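Local coordinates for receptor-like protein kinase ANXUR1 (PDB 6FIG) that probably acts as a cell-surface receptor kinase in plant reproduction, through an extracellular region built of two tandem malectin-like domains, at residues D101-S106 and M375-G380; I301-R306 and I345-T350. One frame throughout, in Å; residues are numbered along the deposited sequence. Where two conformers were deposited one is given.

Interaction 1 (D101-S106 and M375-G380); sequences DVTLLS and MKNLAG
Thr103 and Asn377 form a single backbone bridge between two chains whose end-to-end directions differ by 13°, so the C-terminal tail runs parallel to the edge strand. Two hydrogen bonds make it: Thr103 N gives to Lys376 O at 2.9 Å, and Leu378 N gives to Thr103 O at 2.8 Å. A water bound to Thr103 OG1 lies within hydrogen-bonding reach of Asp101 O and Lys376 O, with more acceptors around it than it has protons. Asn377 turns its CG anti to the backbone N (chi1 174°), which carries its amide forward along its own chain to Ala379. There OD1 accepts from Ala379 N, with the donor well above the carbonyl plane, closing an Asx turn, while ND2 donates to Ala379 O. The same OD1 lies 3.6 Å from Thr103 CG2. Lys376 rests CB on Asp101 O, and its chain, bent at chi2, brings CE to 3.6 Å from Asp101 OD1, while NZ stays 4.4 Å from that oxygen, beyond a salt bridge. Further on, Ala379 CB packs against Ser106 CB at 3.7 Å, and two waters link Ser106 to Gly380 O. Leu378 CD1 meets Val102 CG1 and Leu104 CD2 on the buried side, where Tyr126 of strand 122-128 also touches Leu378. Strand 102-108 is thus held between this tail and strand 95-99, against which Leu104 and Leu105 both face Val97 in a classic beta bulge.

Interaction 2 (I301-R306 and I345-T350); sequences IYINNR and ITLQMT. With NAG (2-acetamido-2-deoxy-beta-D-glucopyranose), chain D; NAG (2-acetamido-2-deoxy-beta-D-glucopyranose), chain B.
Tyr302 and Gln348 both set CG anti to the carbonyl carbon (chi1 -50° and -64°); as a cross-strand pair they already share a face of the sheet, and these similar torsions lead the phenol ring and extended amide to the sugar. Asn304, with the same kind of first torsion (chi1 -78°), instead reaches across to the neighbouring strand. Its OD1 takes the Thr346 N-H at 2.8 Å, nearly along the carbonyl axis, while its own backbone N donates to Thr346 O. The amide thereby prolongs the antiparallel pairing past the hydrogen-bonded pair Tyr302-Gln348, whose reciprocal N-H to O bonds are both 2.8 Å. On the other face, Leu347 CD1 touches both Ile301 CG2 and Ile303 CG1, at 3.8 Å from each, and Met349 CE extends the apolar layer to Ile301 CG1.

C5 of the chain D sugar sits over one face of the Tyr302 ring, offset toward its rim and 3.7 Å from CD2, a CH-pi type of approach; Thr350 CG2 meets the ring at its edge. The O6 hydroxyl of this sugar lies 2.6 Å from Gln348 OE1 and 3.0 Å from Asn305 OD1, one proton with two possible acceptors. A water accepts from Asn305 N, donates to Gln348 OE1 and also meets Thr346 OG1. The chain B sugar, bonded through C1 to O4 of the first, gives a weak bond from N2 to Asn305 O, and its C8 comes 3.6 Å from Tyr302 CD1. The two form a chitobiose-like unit, probably N-linked at Asn267 in an Asn-Leu-Thr sequon. Ser266 O receives the Thr350 hydroxyl bond. On this malectin-like beta-sandwich the glycan thus packs against Tyr302, Gln348 and Thr350 of two strands, with Asn305 of the type I' hairpin turn Ile303-Arg306 at the end.

Interaction 2 is nested in sequence within the loop closed by interaction 1: residues 301-306 and 345-350 both fall between 101-106 and 375-380. The centres lie 27 Å apart and the nearest atoms about 12 Å, without touching. Each involves a different antiparallel sheet. Interaction 1 adds the tail after strand 363-372 to the outermost strand 102-108 of a five-stranded sheet, whereas interaction 2 pairs the inner strands 299-303 and 344-351 of a four-stranded one. The chain therefore builds the later sheet and then returns to the earlier one, the segment that follows strand 363-372 pairing with a strand from the earlier part of the chain.

Interaction 1 (D101-S106 and M375-G380)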
loop_
_atom_site.group_PDB
_atom_site.type_symbol
_atom_site.label_atom_id
_atom_site.label_comp_id
_atom_site.label_asym_id
_atom_site.label_seq_id
_atom_site.Cartn_x
_atom_site.Cartn_y
_atom_site.Cartn_z
ATOM N N ASP A 101 -22.223 -8.939 -14.294
ATOM C CA ASP A 101 -23.054 -8.793 -15.483
ATOM C C ASP A 101 -22.389 -7.929 -16.594
ATOM O O ASP A 101 -23.069 -7.568 -17.546
ATOM C CB ASP A 101 -24.439 -8.229 -15.097
ATOM C CG ASP A 101 -24.392 -6.813 -14.505
ATOM O OD1 ASP A 101 -25.495 -6.219 -14.358
ATOM O OD2 ASP A 101 -23.309 -6.266 -14.175
ATOM N N VAL A 102 -21.088 -7.635 -16.480
ATOM C CA VAL A 102 -20.388 -6.750 -17.439
ATOM C C VAL A 102 -19.506 -7.623 -18.345
ATOM O O VAL A 102 -18.646 -8.354 -17.844
ATOM C CB VAL A 102 -19.515 -5.685 -16.708
ATOM C CG1 VAL A 102 -18.891 -4.716 -17.705
ATOM C CG2 VAL A 102 -20.344 -4.890 -15.689
ATOM N N THR A 103 -19.705 -7.553 -19.652
ATOM C CA THR A 103 -18.819 -8.225 -20.593
ATOM C C THR A 103 -17.604 -7.354 -20.855
ATOM O O THR A 103 -17.737 -6.206 -21.319
ATOM C CB THR A 103 -19.509 -8.565 -21.920
ATOM O OG1 THR A 103 -20.600 -9.475 -21.682
ATOM C CG2 THR A 103 -18.523 -9.220 -22.888
ATOM N N LEU A 104 -16.428 -7.882 -20.548
ATOM C CA LEU A 104 -15.159 -7.175 -20.704
ATOM C C LEU A 104 -14.514 -7.497 -22.026
ATOM O O LEU A 104 -14.033 -6.597 -22.740
ATOM C CB LEU A 104 -14.189 -7.555 -19.570
ATOM C CG LEU A 104 -14.773 -7.409 -18.167
ATOM C CD1 LEU A 104 -13.773 -7.879 -17.134
ATOM C CD2 LEU A 104 -15.239 -5.997 -17.866
ATOM N N LEU A 105 -14.450 -8.788 -22.331
ATOM C CA LEU A 105 -13.789 -9.283 -23.519
ATOM C C LEU A 105 -14.694 -10.296 -24.183
ATOM O O LEU A 105 -15.396 -11.037 -23.499
ATOM C CB LEU A 105 -12.473 -9.934 -23.136
ATOM C CG LEU A 105 -11.428 -9.030 -22.518
ATOM C CD1 LEU A 105 -10.307 -9.874 -21.907
ATOM C CD2 LEU A 105 -10.895 -8.062 -23.543
ATOM N N SER A 106 -14.686 -10.348 -25.514
ATOM C CA SER A 106 -15.571 -11.232 -26.276
ATOM C C SER A 106 -14.863 -11.578 -27.571
ATOM O O SER A 106 -14.360 -10.670 -28.250
ATOM C CB SER A 106 -16.920 -10.570 -26.568
ATOM O OG SER A 106 -17.784 -11.420 -27.321
ATOM N N MET A 375 -24.645 -1.071 -23.169
ATOM C CA MET A 375 -25.380 -2.350 -23.060
ATOM C C MET A 375 -24.598 -3.370 -22.190
ATOM O O MET A 375 -24.510 -4.548 -22.527
ATOM C CB MET A 375 -25.715 -2.913 -24.462
ATOM C CG MET A 375 -26.689 -2.070 -25.303
ATOM S SD MET A 375 -28.360 -1.869 -24.626
ATOM C CE MET A 375 -28.881 -3.553 -24.341
ATOM N N LYS A 376 -24.019 -2.868 -21.096
ATOM C CA LYS A 376 -23.173 -3.650 -20.163
ATOM C C LYS A 376 -22.014 -4.352 -20.848
ATOM O O LYS A 376 -21.576 -5.436 -20.421
ATOM C CB LYS A 376 -24.030 -4.691 -19.425
ATOM C CG LYS A 376 -25.128 -4.102 -18.563
ATOM C CD LYS A 376 -24.527 -3.309 -17.416
ATOM C CE LYS A 376 -25.522 -3.140 -16.274
ATOM N NZ LYS A 376 -25.069 -1.984 -15.446
ATOM N N ASN A 377 -21.496 -3.732 -21.899
ATOM C CA ASN A 377 -20.414 -4.302 -22.671
ATOM C C ASN A 377 -19.299 -3.295 -22.844
ATOM O O ASN A 377 -19.547 -2.108 -23.093
ATOM C CB ASN A 377 -20.894 -4.733 -24.062
ATOM C CG ASN A 377 -19.748 -5.187 -24.941
ATOM O OD1 ASN A 377 -19.063 -6.168 -24.637
ATOM N ND2 ASN A 377 -19.476 -4.432 -25.997
ATOM N N LEU A 378 -18.069 -3.781 -22.714
ATOM C CA LEU A 378 -16.849 -3.043 -23.022
ATOM C C LEU A 378 -15.987 -3.748 -24.074
ATOM O O LEU A 378 -14.931 -3.255 -24.451
ATOM C CB LEU A 378 -16.045 -2.855 -21.730
ATOM C CG LEU A 378 -16.637 -1.851 -20.726
ATOM C CD1 LEU A 378 -16.053 -2.010 -19.329
ATOM C CD2 LEU A 378 -16.386 -0.424 -21.221
ATOM N N ALA A 379 -16.398 -4.915 -24.550
ATOM C CA ALA A 379 -15.582 -5.671 -25.490
ATOM C C ALA A 379 -15.608 -5.035 -26.864
ATOM O O ALA A 379 -16.673 -4.672 -27.370
ATOM C CB ALA A 379 -16.073 -7.115 -25.595
ATOM N N GLY A 380 -14.430 -4.981 -27.480
ATOM C CA GLY A 380 -14.256 -4.531 -28.850
ATOM C C GLY A 380 -13.698 -5.639 -29.711
ATOM O O GLY A 380 -13.427 -6.749 -29.231
HETATM O O HOH W 1 -22.808 -8.353 -20.333
HETATM O O HOH W 2 -12.778 -8.283 -26.667
HETATM O O HOH W 3 -12.585 -9.361 -29.956
#

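Interaction 2 (I301-R306 and I345-T350)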
loop_
_atom_site.group_PDB
_atom_site.type_symbol
_atom_site.label_atom_id
_atom_site.label_comp_id
_atom_site.label_asym_id
_atom_site.label_seq_id
_atom_site.Cartn_x
_atom_site.Cartn_y
_atom_site.Cartn_z
ATOM N N ILE A 301 -8.662 23.757 -27.416
ATOM C CA ILE A 301 -8.535 22.296 -27.313
ATOM C C ILE A 301 -9.607 21.690 -28.192
ATOM O O ILE A 301 -10.789 22.053 -28.067
ATOM C CB ILE A 301 -8.733 21.797 -25.878
ATOM C CG1 ILE A 301 -7.753 22.469 -24.902
ATOM C CG2 ILE A 301 -8.585 20.274 -25.811
ATOM C CD1 ILE A 301 -7.927 22.028 -23.462
ATOM N N TYR A 302 -9.195 20.777 -29.075
ATOM C CA TYR A 302 -10.105 20.093 -29.993
ATOM C C TYR A 302 -9.984 18.588 -29.805
ATOM O O TYR A 302 -8.898 18.072 -29.540
ATOM C CB TYR A 302 -9.784 20.462 -31.436
ATOM C CG TYR A 302 -9.662 21.943 -31.665
ATOM C CD1 TYR A 302 -10.790 22.740 -31.779
ATOM C CD2 TYR A 302 -8.409 22.543 -31.797
ATOM C CE1 TYR A 302 -10.676 24.105 -32.014
ATOM C CE2 TYR A 302 -8.284 23.901 -32.029
ATOM C CZ TYR A 302 -9.411 24.676 -32.134
ATOM O OH TYR A 302 -9.238 26.041 -32.375
ATOM N N ILE A 303 -11.121 17.896 -29.907
ATOM C CA ILE A 303 -11.160 16.438 -29.777
ATOM C C ILE A 303 -11.926 15.932 -30.998
ATOM O O ILE A 303 -13.070 16.329 -31.213
ATOM C CB ILE A 303 -11.834 15.983 -28.454
ATOM C CG1 ILE A 303 -10.967 16.387 -27.258
ATOM C CG2 ILE A 303 -12.039 14.465 -28.452
ATOM C CD1 ILE A 303 -11.586 16.213 -25.881
ATOM N N ASN A 304 -11.290 15.095 -31.815
ATOM C CA ASN A 304 -11.877 14.589 -33.064
ATOM C C ASN A 304 -12.413 15.715 -33.920
ATOM O O ASN A 304 -13.550 15.668 -34.400
ATOM C CB ASN A 304 -12.951 13.512 -32.791
ATOM C CG ASN A 304 -12.339 12.179 -32.474
ATOM O OD1 ASN A 304 -11.197 12.126 -32.072
ATOM N ND2 ASN A 304 -13.107 11.097 -32.605
ATOM N N ASN A 305 -11.573 16.745 -34.062
ATOM C CA ASN A 305 -11.856 17.944 -34.862
ATOM C C ASN A 305 -13.016 18.802 -34.359
ATOM O O ASN A 305 -13.405 19.755 -35.042
ATOM C CB ASN A 305 -12.048 17.584 -36.347
ATOM C CG ASN A 305 -10.864 16.832 -36.919
ATOM O OD1 ASN A 305 -9.710 17.072 -36.531
ATOM N ND2 ASN A 305 -11.138 15.911 -37.847
ATOM N N ARG A 306 -13.529 18.513 -33.165
ATOM C CA ARG A 306 -14.624 19.259 -32.583
ATOM C C ARG A 306 -14.115 20.041 -31.373
ATOM O O ARG A 306 -13.075 19.721 -30.798
ATOM C CB ARG A 306 -15.727 18.312 -32.184
ATOM C CG ARG A 306 -16.327 17.602 -33.390
ATOM C CD ARG A 306 -17.110 16.403 -32.942
ATOM N NE ARG A 306 -18.363 16.805 -32.322
ATOM C CZ ARG A 306 -19.297 15.968 -31.882
ATOM N NH1 ARG A 306 -19.124 14.646 -31.964
ATOM N NH2 ARG A 306 -20.418 16.463 -31.356
ATOM N N ILE A 345 -9.124 8.535 -31.852
ATOM C CA ILE A 345 -9.379 9.767 -31.131
ATOM C C ILE A 345 -8.147 10.641 -31.355
ATOM O O ILE A 345 -7.012 10.176 -31.210
ATOM C CB ILE A 345 -9.619 9.530 -29.638
ATOM C CG1 ILE A 345 -11.027 8.943 -29.437
ATOM C CG2 ILE A 345 -9.460 10.825 -28.819
ATOM C CD1 ILE A 345 -11.251 8.395 -28.055
ATOM N N THR A 346 -8.386 11.894 -31.752
ATOM C CA THR A 346 -7.315 12.879 -31.851
ATOM C C THR A 346 -7.545 13.955 -30.812
ATOM O O THR A 346 -8.681 14.381 -30.574
ATOM C CB THR A 346 -7.226 13.538 -33.237
ATOM O OG1 THR A 346 -8.467 14.179 -33.568
ATOM C CG2 THR A 346 -6.865 12.509 -34.292
ATOM N N LEU A 347 -6.470 14.381 -30.162
ATOM C CA LEU A 347 -6.542 15.496 -29.220
ATOM C C LEU A 347 -5.617 16.561 -29.777
ATOM O O LEU A 347 -4.478 16.241 -30.114
ATOM C CB LEU A 347 -6.091 15.065 -27.846
ATOM C CG LEU A 347 -5.951 16.172 -26.814
ATOM C CD1 LEU A 347 -7.290 16.800 -26.493
ATOM C CD2 LEU A 347 -5.314 15.628 -25.549
ATOM N N GLN A 348 -6.100 17.801 -29.909
ATOM C CA GLN A 348 -5.260 18.871 -30.484
ATOM C C GLN A 348 -5.349 20.106 -29.634
ATOM O O GLN A 348 -6.400 20.392 -29.099
ATOM C CB GLN A 348 -5.684 19.200 -31.900
ATOM C CG GLN A 348 -5.494 18.042 -32.856
ATOM C CD GLN A 348 -6.038 18.347 -34.211
ATOM O OE1 GLN A 348 -7.252 18.504 -34.380
ATOM N NE2 GLN A 348 -5.148 18.478 -35.198
ATOM N N MET A 349 -4.229 20.801 -29.477
ATOM C CA MET A 349 -4.252 22.118 -28.849
ATOM C C MET A 349 -3.371 23.116 -29.588
ATOM O O MET A 349 -2.375 22.759 -30.206
ATOM C CB MET A 349 -3.941 22.063 -27.349
ATOM C CG MET A 349 -2.658 21.391 -26.934
ATOM S SD MET A 349 -2.535 21.313 -25.121
ATOM C CE MET A 349 -3.983 20.458 -24.632
ATOM N N THR A 350 -3.776 24.384 -29.503
ATOM C CA THR A 350 -3.116 25.468 -30.227
ATOM C C THR A 350 -3.441 26.733 -29.441
ATOM O O THR A 350 -4.447 26.764 -28.739
ATOM C CB THR A 350 -3.605 25.541 -31.700
ATOM O OG1 THR A 350 -2.803 26.455 -32.475
ATOM C CG2 THR A 350 -5.066 25.973 -31.793
HETATM C C1 NAG D . -5.887 22.786 -35.240
HETATM C C2 NAG D . -5.923 23.665 -36.473
HETATM C C3 NAG D . -7.355 24.041 -36.840
HETATM C C4 NAG D . -8.283 22.838 -36.825
HETATM C C5 NAG D . -8.166 22.130 -35.483
HETATM C C6 NAG D . -9.101 20.942 -35.280
HETATM C C7 NAG D . -3.958 25.134 -36.693
HETATM C C8 NAG D . -3.324 26.408 -36.194
HETATM N N2 NAG D . -5.140 24.851 -36.141
HETATM O O3 NAG D . -7.357 24.623 -38.143
HETATM O O4 NAG D . -9.634 23.280 -36.983
HETATM O O5 NAG D . -6.813 21.706 -35.380
HETATM O O6 NAG D . -8.723 19.842 -36.113
HETATM O O7 NAG D . -3.420 24.428 -37.542
HETATM C C1 NAG B . -10.272 22.527 -38.017
HETATM C C2 NAG B . -11.775 22.733 -37.980
HETATM C C3 NAG B . -12.391 21.804 -39.020
HETATM C C4 NAG B . -11.785 22.041 -40.409
HETATM C C5 NAG B . -10.249 22.098 -40.373
HETATM C C6 NAG B . -9.672 22.660 -41.670
HETATM C C7 NAG B . -12.613 23.416 -35.762
HETATM C C8 NAG B . -13.203 22.931 -34.468
HETATM N N2 NAG B . -12.344 22.465 -36.665
HETATM O O3 NAG B . -13.805 22.017 -39.053
HETATM O O4 NAG B . -12.221 20.992 -41.293
HETATM O O5 NAG B . -9.776 22.918 -39.292
HETATM O O6 NAG B . -9.540 24.086 -41.578
HETATM O O7 NAG B . -12.396 24.604 -35.948
HETATM O O HOH W 4 -8.890 17.011 -32.727
#